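Local coordinates for protein exotoxin A (Pseudomonas aeruginosa, PDB 1IKP) that transfers ADP-ribose from NAD to its target, as a three-domain bacterial toxin with binding, targeting and catalytic regions, at residues 282-286 against 287-291; 326-329 against 330-333. The protein carries 2 engineered substitutions. All blocks are in the same frame, centred on the assembly; numbering follows the deposited sequence.

Interaction 1: 282-286 against 287-291; sequences EQLEQ and CGYPV
One face of the Tyr289 ring carries a methyl of Leu284: CD2 sits 3.7 Å from the ring centroid and 20° off the normal, a CH-pi contact displaced toward the rim. At the ring's edge, near its plane, lies Glu285 OE2, 3.8 Å from Tyr289 CE1, the carboxylate turned 64° against the ring. All this happens on a pi-type wide turn in the first part of helix 282-300, where Gly288 N and Tyr289 N bond to the carbonyl five residues back. Tyr289 N reaches Leu284 O in the carbonyl plane, at 2.8 Å. Gln283 O takes two donors: Gly288 N comes in along the carbonyl plane at 2.9 Å, while Cys287 N, keeping an ordinary i+4 bond, arrives from well above it. The step to i+5 probably helps bring Leu284 and Tyr289 together; the tyrosine's backbone N is held by Leu284 O and its hydroxyl by the carbonyl of Pro278. Pro290, which has no N-H to give, follows the wide turn, and the helix kinks there. On another side of the helix, the Gln283 amide lies alongside Cys287, whose disulfide to Cys265 ties the helix to helix 255-265; Gln283 NE2 bonds to Cys265 O. With SG anti to the backbone N (chi1 -170°), the sulfur comes 3.8 Å from Gln283 NE2, and Cys287 CB lies 3.6 Å from Gln283 CD.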
loop_
_atom_site.group_PDB
_atom_site.type_symbol
_atom_site.label_atom_id
_atom_site.label_comp_id
_atom_site.label_asym_id
_atom_site.label_seq_id
_atom_site.Cartn_x
_atom_site.Cartn_y
_atom_site.Cartn_z
ATOM N N GLU A 282 -7.053 -15.386 -12.590
ATOM C CA GLU A 282 -7.216 -14.537 -13.764
ATOM C C GLU A 282 -6.365 -13.261 -13.749
ATOM O O GLU A 282 -5.508 -13.063 -14.615
ATOM C CB GLU A 282 -8.692 -14.158 -13.912
ATOM C CG GLU A 282 -9.012 -13.328 -15.141
ATOM C CD GLU A 282 -8.860 -14.112 -16.427
ATOM O OE1 GLU A 282 -7.738 -14.583 -16.712
ATOM O OE2 GLU A 282 -9.867 -14.258 -17.155
ATOM N N GLN A 283 -6.603 -12.395 -12.768
ATOM C CA GLN A 283 -5.869 -11.135 -12.677
ATOM C C GLN A 283 -4.367 -11.338 -12.476
ATOM O O GLN A 283 -3.558 -10.507 -12.880
ATOM C CB GLN A 283 -6.443 -10.265 -11.549
ATOM C CG GLN A 283 -5.834 -8.859 -11.496
ATOM C CD GLN A 283 -6.157 -8.023 -12.727
ATOM O OE1 GLN A 283 -6.566 -8.551 -13.763
ATOM N NE2 GLN A 283 -5.958 -6.707 -12.623
ATOM N N LEU A 284 -3.991 -12.446 -11.852
ATOM C CA LEU A 284 -2.581 -12.735 -11.636
ATOM C C LEU A 284 -1.916 -13.126 -12.956
ATOM O O LEU A 284 -0.846 -12.623 -13.298
ATOM C CB LEU A 284 -2.421 -13.875 -10.627
ATOM C CG LEU A 284 -1.884 -13.500 -9.244
ATOM C CD1 LEU A 284 -1.874 -14.730 -8.351
ATOM C CD2 LEU A 284 -0.483 -12.932 -9.373
ATOM N N GLU A 285 -2.569 -14.010 -13.701
ATOM C CA GLU A 285 -2.037 -14.485 -14.971
ATOM C C GLU A 285 -2.078 -13.449 -16.089
ATOM O O GLU A 285 -1.202 -13.428 -16.953
ATOM C CB GLU A 285 -2.810 -15.722 -15.432
ATOM C CG GLU A 285 -2.777 -16.900 -14.470
ATOM C CD GLU A 285 -1.380 -17.443 -14.268
ATOM O OE1 GLU A 285 -0.543 -17.283 -15.188
ATOM O OE2 GLU A 285 -1.125 -18.041 -13.198
ATOM N N GLN A 286 -3.095 -12.598 -16.083
ATOM C CA GLN A 286 -3.232 -11.607 -17.139
ATOM C C GLN A 286 -2.599 -10.263 -16.837
ATOM O O GLN A 286 -2.169 -9.567 -17.753
ATOM C CB GLN A 286 -4.708 -11.396 -17.479
ATOM C CG GLN A 286 -5.431 -12.646 -17.948
ATOM C CD GLN A 286 -6.825 -12.345 -18.462
ATOM O OE1 GLN A 286 -7.651 -11.765 -17.755
ATOM N NE2 GLN A 286 -7.095 -12.740 -19.700
ATOM N N CYS A 287 -2.535 -9.896 -15.561
ATOM C CA CYS A 287 -1.962 -8.609 -15.198
ATOM C C CYS A 287 -0.738 -8.710 -14.294
ATOM O O CYS A 287 0.327 -8.224 -14.647
ATOM C CB CYS A 287 -3.021 -7.740 -14.510
ATOM S SG CYS A 287 -2.573 -5.983 -14.229
ATOM N N GLY A 288 -0.915 -9.326 -13.125
ATOM C CA GLY A 288 0.158 -9.449 -12.143
ATOM C C GLY A 288 1.518 -9.921 -12.616
ATOM O O GLY A 288 2.486 -9.167 -12.596
ATOM N N TYR A 289 1.594 -11.174 -13.047
ATOM C CA TYR A 289 2.867 -11.714 -13.509
ATOM C C TYR A 289 3.369 -10.999 -14.769
ATOM O O TYR A 289 4.558 -10.725 -14.886
ATOM C CB TYR A 289 2.732 -13.231 -13.731
ATOM C CG TYR A 289 2.443 -14.007 -12.452
ATOM C CD1 TYR A 289 1.522 -15.055 -12.440
ATOM C CD2 TYR A 289 3.078 -13.681 -11.251
ATOM C CE1 TYR A 289 1.235 -15.756 -11.262
ATOM C CE2 TYR A 289 2.799 -14.377 -10.070
ATOM C CZ TYR A 289 1.876 -15.409 -10.083
ATOM O OH TYR A 289 1.574 -16.078 -8.910
ATOM N N PRO A 290 2.474 -10.697 -15.736
ATOM C CA PRO A 290 2.962 -10.001 -16.931
ATOM C C PRO A 290 3.604 -8.649 -16.593
ATOM O O PRO A 290 4.658 -8.310 -17.124
ATOM C CB PRO A 290 1.701 -9.849 -17.776
ATOM C CG PRO A 290 0.959 -11.116 -17.474
ATOM C CD PRO A 290 1.111 -11.217 -15.955
ATOM N N VAL A 291 2.977 -7.888 -15.696
ATOM C CA VAL A 291 3.529 -6.591 -15.321
ATOM C C VAL A 291 4.843 -6.738 -14.554
ATOM O O VAL A 291 5.784 -5.974 -14.776
ATOM C CB VAL A 291 2.498 -5.779 -14.492
ATOM C CG1 VAL A 291 3.172 -4.585 -13.820
ATOM C CG2 VAL A 291 1.383 -5.275 -15.406
#

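Interaction 2: 326-329 against 330-333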
loop_
_atom_site.group_PDB
_atom_site.type_symbol
_atom_site.label_atom_id
_atom_site.label_comp_id
_atom_site.label_asym_id
_atom_site.label_seq_id
_atom_site.Cartn_x
_atom_site.Cartn_y
_atom_site.Cartn_z
ATOM N N GLY A 326 11.077 -5.974 -25.822
ATOM C CA GLY A 326 10.323 -5.440 -26.938
ATOM C C GLY A 326 9.076 -6.254 -27.214
ATOM O O GLY A 326 8.017 -5.704 -27.494
ATOM N N GLU A 327 9.198 -7.573 -27.136
ATOM C CA GLU A 327 8.067 -8.449 -27.387
ATOM C C GLU A 327 7.036 -8.318 -26.266
ATOM O O GLU A 327 5.835 -8.346 -26.516
ATOM C CB GLU A 327 8.540 -9.901 -27.487
ATOM C CG GLU A 327 7.530 -10.839 -28.109
ATOM C CD GLU A 327 7.097 -10.379 -29.486
ATOM O OE1 GLU A 327 7.973 -9.956 -30.272
ATOM O OE2 GLU A 327 5.886 -10.442 -29.784
ATOM N N ALA A 328 7.517 -8.185 -25.034
ATOM C CA ALA A 328 6.629 -8.050 -23.883
ATOM C C ALA A 328 5.777 -6.801 -24.067
ATOM O O ALA A 328 4.575 -6.825 -23.815
ATOM C CB ALA A 328 7.448 -7.948 -22.602
ATOM N N ILE A 329 6.417 -5.725 -24.517
ATOM C CA ILE A 329 5.742 -4.448 -24.759
ATOM C C ILE A 329 4.716 -4.567 -25.875
ATOM O O ILE A 329 3.562 -4.165 -25.717
ATOM C CB ILE A 329 6.768 -3.337 -25.108
ATOM C CG1 ILE A 329 7.613 -3.019 -23.866
ATOM C CG2 ILE A 329 6.059 -2.102 -25.644
ATOM C CD1 ILE A 329 8.752 -2.090 -24.125
ATOM N N ARG A 330 5.129 -5.135 -27.003
ATOM C CA ARG A 330 4.220 -5.297 -28.126
ATOM C C ARG A 330 3.059 -6.231 -27.773
ATOM O O ARG A 330 1.973 -6.108 -28.332
ATOM C CB ARG A 330 4.979 -5.830 -29.358
ATOM C CG ARG A 330 5.896 -4.811 -30.047
ATOM C CD ARG A 330 6.464 -5.386 -31.357
ATOM N NE ARG A 330 7.272 -6.572 -31.110
ATOM C CZ ARG A 330 8.558 -6.547 -30.786
ATOM N NH1 ARG A 330 9.198 -5.392 -30.680
ATOM N NH2 ARG A 330 9.197 -7.680 -30.526
ATOM N N GLU A 331 3.282 -7.155 -26.839
ATOM C CA GLU A 331 2.229 -8.092 -26.429
ATOM C C GLU A 331 1.062 -7.434 -25.686
ATOM O O GLU A 331 -0.073 -7.902 -25.767
ATOM C CB GLU A 331 2.806 -9.198 -25.540
ATOM C CG GLU A 331 3.699 -10.201 -26.250
ATOM C CD GLU A 331 4.160 -11.318 -25.329
ATOM O OE1 GLU A 331 4.743 -11.017 -24.265
ATOM O OE2 GLU A 331 3.941 -12.499 -25.670
ATOM N N GLN A 332 1.355 -6.364 -24.952
ATOM C CA GLN A 332 0.348 -5.636 -24.174
ATOM C C GLN A 332 0.761 -4.165 -24.153
ATOM O O GLN A 332 1.263 -3.668 -23.151
ATOM C CB GLN A 332 0.309 -6.169 -22.739
ATOM C CG GLN A 332 -0.082 -7.632 -22.615
ATOM C CD GLN A 332 -1.544 -7.877 -22.930
ATOM O OE1 GLN A 332 -1.986 -9.023 -23.021
ATOM N NE2 GLN A 332 -2.307 -6.800 -23.091
ATOM N N PRO A 333 0.549 -3.447 -25.264
ATOM C CA PRO A 333 0.912 -2.034 -25.374
ATOM C C PRO A 333 0.520 -1.088 -24.239
ATOM O O PRO A 333 1.378 -0.403 -23.688
ATOM C CB PRO A 333 0.293 -1.632 -26.709
ATOM C CG PRO A 333 0.438 -2.884 -27.512
ATOM C CD PRO A 333 -0.025 -3.934 -26.535
HETATM O O HOH W 1 4.769 -8.694 -31.424
#
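Glu327 and Arg330 make the one salt bridge here, three residues apart on the last turns of helix 323-331. Arg330 NH2 gives a nearly straight bond to Glu327 OE1, 2.6 Å long with 166° at the hydrogen. The oxygen lies in the guanidinium plane, yet it is met from above its own carboxylate plane, and the two flat groups stand 64° apart. Glu327 gets there by swinging CG anti to its N (chi1 -164°) and then bending back at chi2.

A water joins the same pair by a second route: it donates to Glu327 OE2 at 2.6 Å and accepts a longer bond from Arg330 NE at 3.3 Å. Both carboxylate oxygens are thereby engaged with the arginine, one directly and one through solvent. Arg330 NH1 turns to the carbonyls of Ala315 and Ser321, so the guanidinium also links this helix to the end of helix 308-317 and the loop after it.

Over one face of the guanidinium, the carbonyl oxygen of Gly326 sits above its centre, 3.4 Å from Arg330 CZ, without a hydrogen bond to the group. That same oxygen receives Arg330 N at 3.0 Å.

Among the backbone bonds, the pattern shifts toward i+3 at the last turn. Gln332 N bonds to Ile329 O at 3.2 Å, from well above the carbonyl plane, and only weakly to Ala328 O. Gln332 then leaves the helical conformation, and Pro333 begins the next helix. This is a helix C-terminus running straight into a new N-terminus, with Gln332 as the N-cap of helix 333-351 in the helical targeting region.

Interaction 1 comes first along the chain, and interaction 2 follows two helices later; all four segments belong to the targeting region. Their centres are 14 Å apart and their nearest atoms about 5 Å, so they do not touch directly. Neighbouring residues bridge them. Ala328 and Ile329 of interaction 2 pack on Leu294 of helix 282-300, the helix that holds interaction 1. Helix 333-351, which starts at the end of interaction 2, sends Gln335 back to Cys287 and Pro290, and its side-chain NE2 bonds to Gln286 O. Both turns therefore belong to one helical bundle, in which the Cys265-Cys287 disulfide joins helix 282-300 to helix 255-265.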